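Local coordinates for 3-oxoacyl-(acyl-carrier protein) synthase II (Thermus thermophilus, PDB 1J3N), which is a homodimeric beta-ketoacyl-ACP synthase that probably condenses malonyl-ACP with a growing acyl chain in fatty acid elongation, at residues L222-F227 with P371-D376; A315-R318 with H323-R326. All blocks are in the same frame, centred on the assembly; numbering follows the deposited sequence.

Contact 1: residues L222-F227 with P371-D376; sequences LSRDGF and PELDLD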
ATOM      1  N   LEU A 222     -10.904 -32.655  -5.881  1.00 30.45           N
ATOM      2  CA  LEU A 222      -9.759 -33.545  -5.736  1.00 28.46           C
ATOM      3  C   LEU A 222      -8.708 -33.321  -6.821  1.00 26.67           C
ATOM      4  O   LEU A 222      -7.533 -33.609  -6.615  1.00 24.42           O
ATOM      5  CB  LEU A 222     -10.234 -34.996  -5.777  1.00 31.59           C
ATOM      6  CG  LEU A 222     -11.033 -35.493  -4.568  1.00 30.06           C
ATOM      7  CD1 LEU A 222     -11.871 -36.708  -4.955  1.00 30.75           C
ATOM      8  CD2 LEU A 222     -10.072 -35.829  -3.432  1.00 31.08           C
ATOM      9  N   SER A 223      -9.132 -32.800  -7.970  1.00 26.85           N
ATOM     10  CA  SER A 223      -8.221 -32.561  -9.089  1.00 27.01           C
ATOM     11  C   SER A 223      -7.692 -31.129  -9.216  1.00 27.47           C
ATOM     12  O   SER A 223      -7.101 -30.776 -10.241  1.00 28.56           O
ATOM     13  CB  SER A 223      -8.898 -32.969 -10.401  1.00 26.87           C
ATOM     14  OG  SER A 223     -10.151 -32.322 -10.556  1.00 26.06           O
ATOM     15  N   ARG A 224      -7.891 -30.314  -8.182  1.00 27.49           N
ATOM     16  CA  ARG A 224      -7.425 -28.922  -8.198  1.00 27.91           C
ATOM     17  C   ARG A 224      -5.896 -28.854  -8.330  1.00 28.08           C
ATOM     18  O   ARG A 224      -5.177 -29.504  -7.573  1.00 27.97           O
ATOM     19  CB  ARG A 224      -7.894 -28.204  -6.929  1.00 24.06           C
ATOM     20  CG  ARG A 224      -7.418 -28.814  -5.610  1.00 26.36           C
ATOM     21  CD  ARG A 224      -8.085 -28.099  -4.431  1.00 22.24           C
ATOM     22  NE  ARG A 224      -7.498 -28.393  -3.126  1.00 25.57           N
ATOM     23  CZ  ARG A 224      -7.872 -29.390  -2.323  1.00 29.33           C
ATOM     24  NH1 ARG A 224      -8.844 -30.215  -2.685  1.00 28.90           N
ATOM     25  NH2 ARG A 224      -7.285 -29.550  -1.141  1.00 26.87           N
ATOM     26  N   ASP A 225      -5.400 -28.062  -9.282  1.00 28.41           N
ATOM     27  CA  ASP A 225      -3.957 -27.978  -9.520  1.00 28.26           C
ATOM     28  C   ASP A 225      -3.359 -26.578  -9.697  1.00 27.51           C
ATOM     29  O   ASP A 225      -2.480 -26.390 -10.538  1.00 27.08           O
ATOM     30  CB  ASP A 225      -3.609 -28.803 -10.761  1.00 30.20           C
ATOM     31  CG  ASP A 225      -4.018 -28.111 -12.059  1.00 33.44           C
ATOM     32  OD1 ASP A 225      -5.197 -27.703 -12.176  1.00 34.91           O
ATOM     33  OD2 ASP A 225      -3.164 -27.974 -12.963  1.00 29.70           O
ATOM     34  N   GLY A 226      -3.810 -25.604  -8.910  1.00 25.99           N
ATOM     35  CA  GLY A 226      -3.279 -24.259  -9.045  1.00 24.78           C
ATOM     36  C   GLY A 226      -4.346 -23.306  -9.546  1.00 25.99           C
ATOM     37  O   GLY A 226      -5.353 -23.742 -10.109  1.00 23.86           O
ATOM     38  N   PHE A 227      -4.136 -22.005  -9.364  1.00 27.31           N
ATOM     39  CA  PHE A 227      -5.144 -21.049  -9.796  1.00 26.90           C
ATOM     40  C   PHE A 227      -5.003 -20.544 -11.227  1.00 27.15           C
ATOM     41  O   PHE A 227      -4.050 -20.877 -11.938  1.00 24.40           O
ATOM     42  CB  PHE A 227      -5.239 -19.875  -8.795  1.00 28.18           C
ATOM     43  CG  PHE A 227      -4.059 -18.948  -8.793  1.00 28.95           C
ATOM     44  CD1 PHE A 227      -3.929 -17.959  -9.762  1.00 31.02           C
ATOM     45  CD2 PHE A 227      -3.100 -19.029  -7.790  1.00 31.36           C
ATOM     46  CE1 PHE A 227      -2.866 -17.063  -9.729  1.00 29.46           C
ATOM     47  CE2 PHE A 227      -2.037 -18.141  -7.751  1.00 31.87           C
ATOM     48  CZ  PHE A 227      -1.922 -17.154  -8.726  1.00 31.89           C
ATOM     49  N   PRO A 371     -13.600 -35.145  -0.258  1.00 38.32           N
ATOM     50  CA  PRO A 371     -14.265 -35.565   0.981  1.00 38.03           C
ATOM     51  C   PRO A 371     -13.608 -35.082   2.275  1.00 38.24           C
ATOM     52  O   PRO A 371     -14.268 -34.961   3.298  1.00 36.56           O
ATOM     53  CB  PRO A 371     -14.274 -37.087   0.866  1.00 38.81           C
ATOM     54  CG  PRO A 371     -13.017 -37.368   0.082  1.00 39.60           C
ATOM     55  CD  PRO A 371     -13.065 -36.307  -0.991  1.00 38.18           C
ATOM     56  N   GLU A 372     -12.309 -34.813   2.232  1.00 40.95           N
ATOM     57  CA  GLU A 372     -11.602 -34.341   3.416  1.00 43.00           C
ATOM     58  C   GLU A 372     -12.099 -32.955   3.840  1.00 43.25           C
ATOM     59  O   GLU A 372     -11.945 -32.556   4.996  1.00 42.38           O
ATOM     60  CB  GLU A 372     -10.097 -34.286   3.144  1.00 45.87           C
ATOM     61  CG  GLU A 372      -9.289 -33.687   4.286  1.00 49.15           C
ATOM     62  CD  GLU A 372      -7.844 -33.435   3.908  1.00 52.06           C
ATOM     63  OE1 GLU A 372      -7.017 -34.369   4.007  1.00 52.21           O
ATOM     64  OE2 GLU A 372      -7.540 -32.296   3.498  1.00 53.11           O
ATOM     65  N   LEU A 373     -12.692 -32.228   2.896  1.00 43.34           N
ATOM     66  CA  LEU A 373     -13.217 -30.884   3.149  1.00 43.47           C
ATOM     67  C   LEU A 373     -14.748 -30.951   3.159  1.00 43.35           C
ATOM     68  O   LEU A 373     -15.399 -30.578   2.183  1.00 44.11           O
ATOM     69  CB  LEU A 373     -12.745 -29.933   2.044  1.00 42.89           C
ATOM     70  CG  LEU A 373     -11.261 -30.023   1.660  1.00 41.86           C
ATOM     71  CD1 LEU A 373     -10.990 -29.162   0.437  1.00 41.50           C
ATOM     72  CD2 LEU A 373     -10.400 -29.583   2.832  1.00 42.87           C
ATOM     73  N   ASP A 374     -15.315 -31.414   4.266  1.00 42.45           N
ATOM     74  CA  ASP A 374     -16.764 -31.571   4.378  1.00 42.37           C
ATOM     75  C   ASP A 374     -17.567 -30.313   4.696  1.00 40.82           C
ATOM     76  O   ASP A 374     -18.199 -30.213   5.750  1.00 41.11           O
ATOM     77  CB  ASP A 374     -17.087 -32.653   5.415  1.00 43.77           C
ATOM     78  CG  ASP A 374     -16.618 -32.282   6.808  1.00 44.36           C
ATOM     79  OD1 ASP A 374     -15.416 -31.983   6.966  1.00 44.16           O
ATOM     80  OD2 ASP A 374     -17.451 -32.290   7.741  1.00 45.96           O
ATOM     81  N   LEU A 375     -17.547 -29.353   3.779  1.00 38.48           N
ATOM     82  CA  LEU A 375     -18.305 -28.126   3.961  1.00 35.90           C
ATOM     83  C   LEU A 375     -19.247 -27.992   2.778  1.00 34.75           C
ATOM     84  O   LEU A 375     -19.015 -28.581   1.723  1.00 33.57           O
ATOM     85  CB  LEU A 375     -17.376 -26.911   4.026  1.00 35.20           C
ATOM     86  CG  LEU A 375     -16.476 -26.773   5.256  1.00 36.63           C
ATOM     87  CD1 LEU A 375     -15.656 -25.493   5.146  1.00 33.73           C
ATOM     88  CD2 LEU A 375     -17.330 -26.744   6.518  1.00 36.59           C
ATOM     89  N   ASP A 376     -20.316 -27.228   2.958  1.00 33.38           N
ATOM     90  CA  ASP A 376     -21.282 -27.018   1.890  1.00 31.63           C
ATOM     91  C   ASP A 376     -20.719 -25.942   0.958  1.00 30.63           C
ATOM     92  O   ASP A 376     -20.766 -24.759   1.283  1.00 27.07           O
ATOM     93  CB  ASP A 376     -22.620 -26.555   2.478  1.00 31.63           C
ATOM     94  CG  ASP A 376     -23.707 -26.442   1.432  1.00 30.32           C
ATOM     95  OD1 ASP A 376     -23.381 -26.419   0.228  1.00 30.85           O
ATOM     96  OD2 ASP A 376     -24.891 -26.365   1.812  1.00 33.81           O
TER
HETATM   97  O   HOH W   1      -7.731 -31.668   0.774  1.00 32.14           O
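Leu222 and Arg224 each set the end of a side chain against the loop 371-376, one on Pro371 and the other on Leu373. The leucine and proline side chains cross at about a right angle. Leu222 CD2 lies 3.9 Å from Pro371 CD, while CG and CD1 of the leucine stand a little farther from the same ring carbon. Deeper in, Arg224 and Leu373 approach from opposite directions. Leu373 CD1 comes obliquely onto the guanidinium group, 3.9 Å from Arg224 NH1 and about as far from its NH2. With CG between the backbone N and the carbonyl carbon (chi1 59°) and an extended chain beyond, Arg224 carries this group straight out to the second loop. Glu372 is reached through a water, which accepts from Arg224 NH2 at 2.9 Å, in the guanidinium plane, and donates to Glu372 OE2 at 2.8 Å. The direct separation of Arg224 NH2 and Glu372 OE2 is 5.4 Å.

Around this, Arg224 NE bonds to Thr305 O, NH2 to Pro306 O, and NH1 to Thr221 O and the carboxylate of Asp370; Glu372 OE2 also pairs with Arg310 NE. Leu373 is backed by Val313 of helix 306-324. The buried guanidinium thus has a partner for all five N-H groups, which fixes its rotation, and the nearby carboxylates probably stabilise its positive charge.

Contact 2: residues A315-R318 with H323-R326; sequences AIKR and HAKR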
ATOM      1  N   ALA A 315      -9.249 -23.930   8.767  1.00 27.05           N
ATOM      2  CA  ALA A 315      -9.367 -22.692   9.533  1.00 28.24           C
ATOM      3  C   ALA A 315     -10.834 -22.374   9.819  1.00 29.84           C
ATOM      4  O   ALA A 315     -11.174 -21.826  10.877  1.00 28.71           O
ATOM      5  CB  ALA A 315      -8.725 -21.539   8.762  1.00 27.24           C
ATOM      6  N   ILE A 316     -11.701 -22.703   8.866  1.00 29.89           N
ATOM      7  CA  ILE A 316     -13.125 -22.453   9.039  1.00 30.32           C
ATOM      8  C   ILE A 316     -13.669 -23.399  10.106  1.00 31.03           C
ATOM      9  O   ILE A 316     -14.349 -22.968  11.035  1.00 31.62           O
ATOM     10  CB  ILE A 316     -13.891 -22.645   7.706  1.00 30.10           C
ATOM     11  CG1 ILE A 316     -13.664 -21.423   6.809  1.00 28.36           C
ATOM     12  CG2 ILE A 316     -15.376 -22.864   7.965  1.00 28.94           C
ATOM     13  CD1 ILE A 316     -14.356 -21.503   5.476  1.00 24.66           C
ATOM     14  N   LYS A 317     -13.352 -24.685   9.979  1.00 32.05           N
ATOM     15  CA  LYS A 317     -13.809 -25.675  10.949  1.00 33.40           C
ATOM     16  C   LYS A 317     -13.298 -25.326  12.341  1.00 33.19           C
ATOM     17  O   LYS A 317     -13.952 -25.608  13.341  1.00 33.46           O
ATOM     18  CB  LYS A 317     -13.317 -27.074  10.562  1.00 35.95           C
ATOM     19  CG  LYS A 317     -13.928 -27.632   9.287  1.00 36.82           C
ATOM     20  CD  LYS A 317     -13.291 -28.969   8.916  1.00 41.24           C
ATOM     21  CE  LYS A 317     -13.908 -29.542   7.653  1.00 43.05           C
ATOM     22  NZ  LYS A 317     -13.255 -30.820   7.236  1.00 48.42           N
ATOM     23  N   ARG A 318     -12.130 -24.699  12.404  1.00 35.17           N
ATOM     24  CA  ARG A 318     -11.554 -24.333  13.686  1.00 34.97           C
ATOM     25  C   ARG A 318     -12.283 -23.173  14.351  1.00 35.26           C
ATOM     26  O   ARG A 318     -12.514 -23.189  15.563  1.00 33.62           O
ATOM     27  CB  ARG A 318     -10.073 -23.983  13.526  1.00 38.33           C
ATOM     28  CG  ARG A 318      -9.369 -23.727  14.854  1.00 40.04           C
ATOM     29  CD  ARG A 318      -7.869 -23.497  14.698  1.00 41.56           C
ATOM     30  NE  ARG A 318      -7.192 -24.602  14.024  1.00 43.50           N
ATOM     31  CZ  ARG A 318      -7.019 -24.680  12.706  1.00 45.20           C
ATOM     32  NH1 ARG A 318      -7.475 -23.714  11.919  1.00 46.13           N
ATOM     33  NH2 ARG A 318      -6.387 -25.720  12.174  1.00 44.16           N
ATOM     34  N   HIS A 323     -20.731 -25.225  14.032  1.00 36.36           N
ATOM     35  CA  HIS A 323     -21.465 -24.407  13.075  1.00 35.80           C
ATOM     36  C   HIS A 323     -20.979 -24.508  11.632  1.00 35.61           C
ATOM     37  O   HIS A 323     -21.743 -24.268  10.696  1.00 33.95           O
ATOM     38  CB  HIS A 323     -21.431 -22.944  13.505  1.00 34.90           C
ATOM     39  CG  HIS A 323     -22.321 -22.066  12.688  1.00 34.95           C
ATOM     40  ND1 HIS A 323     -23.695 -22.142  12.748  1.00 34.13           N
ATOM     41  CD2 HIS A 323     -22.035 -21.114  11.766  1.00 34.55           C
ATOM     42  CE1 HIS A 323     -24.219 -21.276  11.897  1.00 35.08           C
ATOM     43  NE2 HIS A 323     -23.233 -20.641  11.289  1.00 33.77           N
ATOM     44  N   ALA A 324     -19.709 -24.861  11.462  1.00 34.94           N
ATOM     45  CA  ALA A 324     -19.113 -24.979  10.142  1.00 36.09           C
ATOM     46  C   ALA A 324     -19.976 -25.810   9.203  1.00 36.85           C
ATOM     47  O   ALA A 324     -20.107 -25.494   8.019  1.00 35.46           O
ATOM     48  CB  ALA A 324     -17.719 -25.599  10.262  1.00 35.12           C
ATOM     49  N   LYS A 325     -20.570 -26.868   9.745  1.00 38.30           N
ATOM     50  CA  LYS A 325     -21.413 -27.769   8.976  1.00 39.79           C
ATOM     51  C   LYS A 325     -22.717 -27.119   8.514  1.00 39.42           C
ATOM     52  O   LYS A 325     -23.391 -27.630   7.614  1.00 40.47           O
ATOM     53  CB  LYS A 325     -21.709 -29.027   9.810  1.00 42.73           C
ATOM     54  CG  LYS A 325     -20.448 -29.791  10.230  1.00 44.71           C
ATOM     55  CD  LYS A 325     -20.747 -30.982  11.141  1.00 45.26           C
ATOM     56  CE  LYS A 325     -21.293 -30.536  12.491  1.00 45.73           C
ATOM     57  NZ  LYS A 325     -21.472 -31.673  13.436  1.00 44.95           N
ATOM     58  N   ARG A 326     -23.067 -25.988   9.116  1.00 36.64           N
ATOM     59  CA  ARG A 326     -24.301 -25.296   8.758  1.00 37.20           C
ATOM     60  C   ARG A 326     -24.024 -24.088   7.859  1.00 35.17           C
ATOM     61  O   ARG A 326     -24.946 -23.413   7.403  1.00 33.42           O
ATOM     62  CB  ARG A 326     -25.033 -24.850  10.028  1.00 39.73           C
ATOM     63  CG  ARG A 326     -26.543 -24.739   9.865  1.00 44.75           C
ATOM     64  CD  ARG A 326     -27.260 -24.858  11.208  1.00 47.35           C
ATOM     65  NE  ARG A 326     -26.941 -23.752  12.106  1.00 52.09           N
ATOM     66  CZ  ARG A 326     -27.441 -23.614  13.331  1.00 52.79           C
ATOM     67  NH1 ARG A 326     -28.286 -24.516  13.813  1.00 54.51           N
ATOM     68  NH2 ARG A 326     -27.102 -22.567  14.071  1.00 54.31           N
TER
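Ala324 supplies more than half of the surface buried here, resting its methyl group on the helical turn that holds Ile316 and Lys317. The closest approach is to backbone: Ala324 CB sits 4.0 Å from Lys317 CA, with Lys317 CG at 4.4 Å from the same methyl. On the neighbouring residue, the branch methyl Ile316 CG2 meets Ala324 CB at 4.3 Å. The contact is apolar and rather loose, and the methyl of Ala324 meets Ile316 CG2 and the CA and CG of Lys317 on one side.

What makes it possible is the path of the chain. Seven residues along a straight alpha helix would take two CA atoms much farther apart, yet Lys317 CA and Ala324 CA are separated by only 5.4 Å, so the chain has doubled back. Ala324 itself sits in a tight turn, closed by Arg326 N bonded to His323 O at 2.7 Å.

Lys317 touches with the base of its side chain alone. CG is anti to the carbonyl carbon (chi1 -67°) and the rest is fully extended, carrying NZ away from Ala324 to a salt bridge with Asp374. Ile316 also packs on Met281 of helix 275-288 and on Leu327, and His323 NE2 bonds to Val295 O. The contact lies in the crossover segment of a beta-alpha-beta unit, where the chain turns from helix 306-324 towards strand 328-330, which runs parallel to strand 297-299, within the thiolase-type fold.

From the N terminus, the chain first reaches 222-227, in the loop between helix 213-216 and strand 232-240. It then passes through strand 253-262 and helix 275-288 before entering helix 306-324, where contact 2 closes a small loop of four intervening residues. Strand 328-330 and helix 343-357 follow, and 371-376 finally returns to 222-227, so contact 1 closes a loop of 143 residues with contact 2 nested inside it. The centres are 15 Å apart, and the two meet directly: Leu375 CD1 packs 3.9 Å from Ile316 CG2. Loop 371-376 therefore lies against both helix 306-324 and the loop leading into strand 232-240.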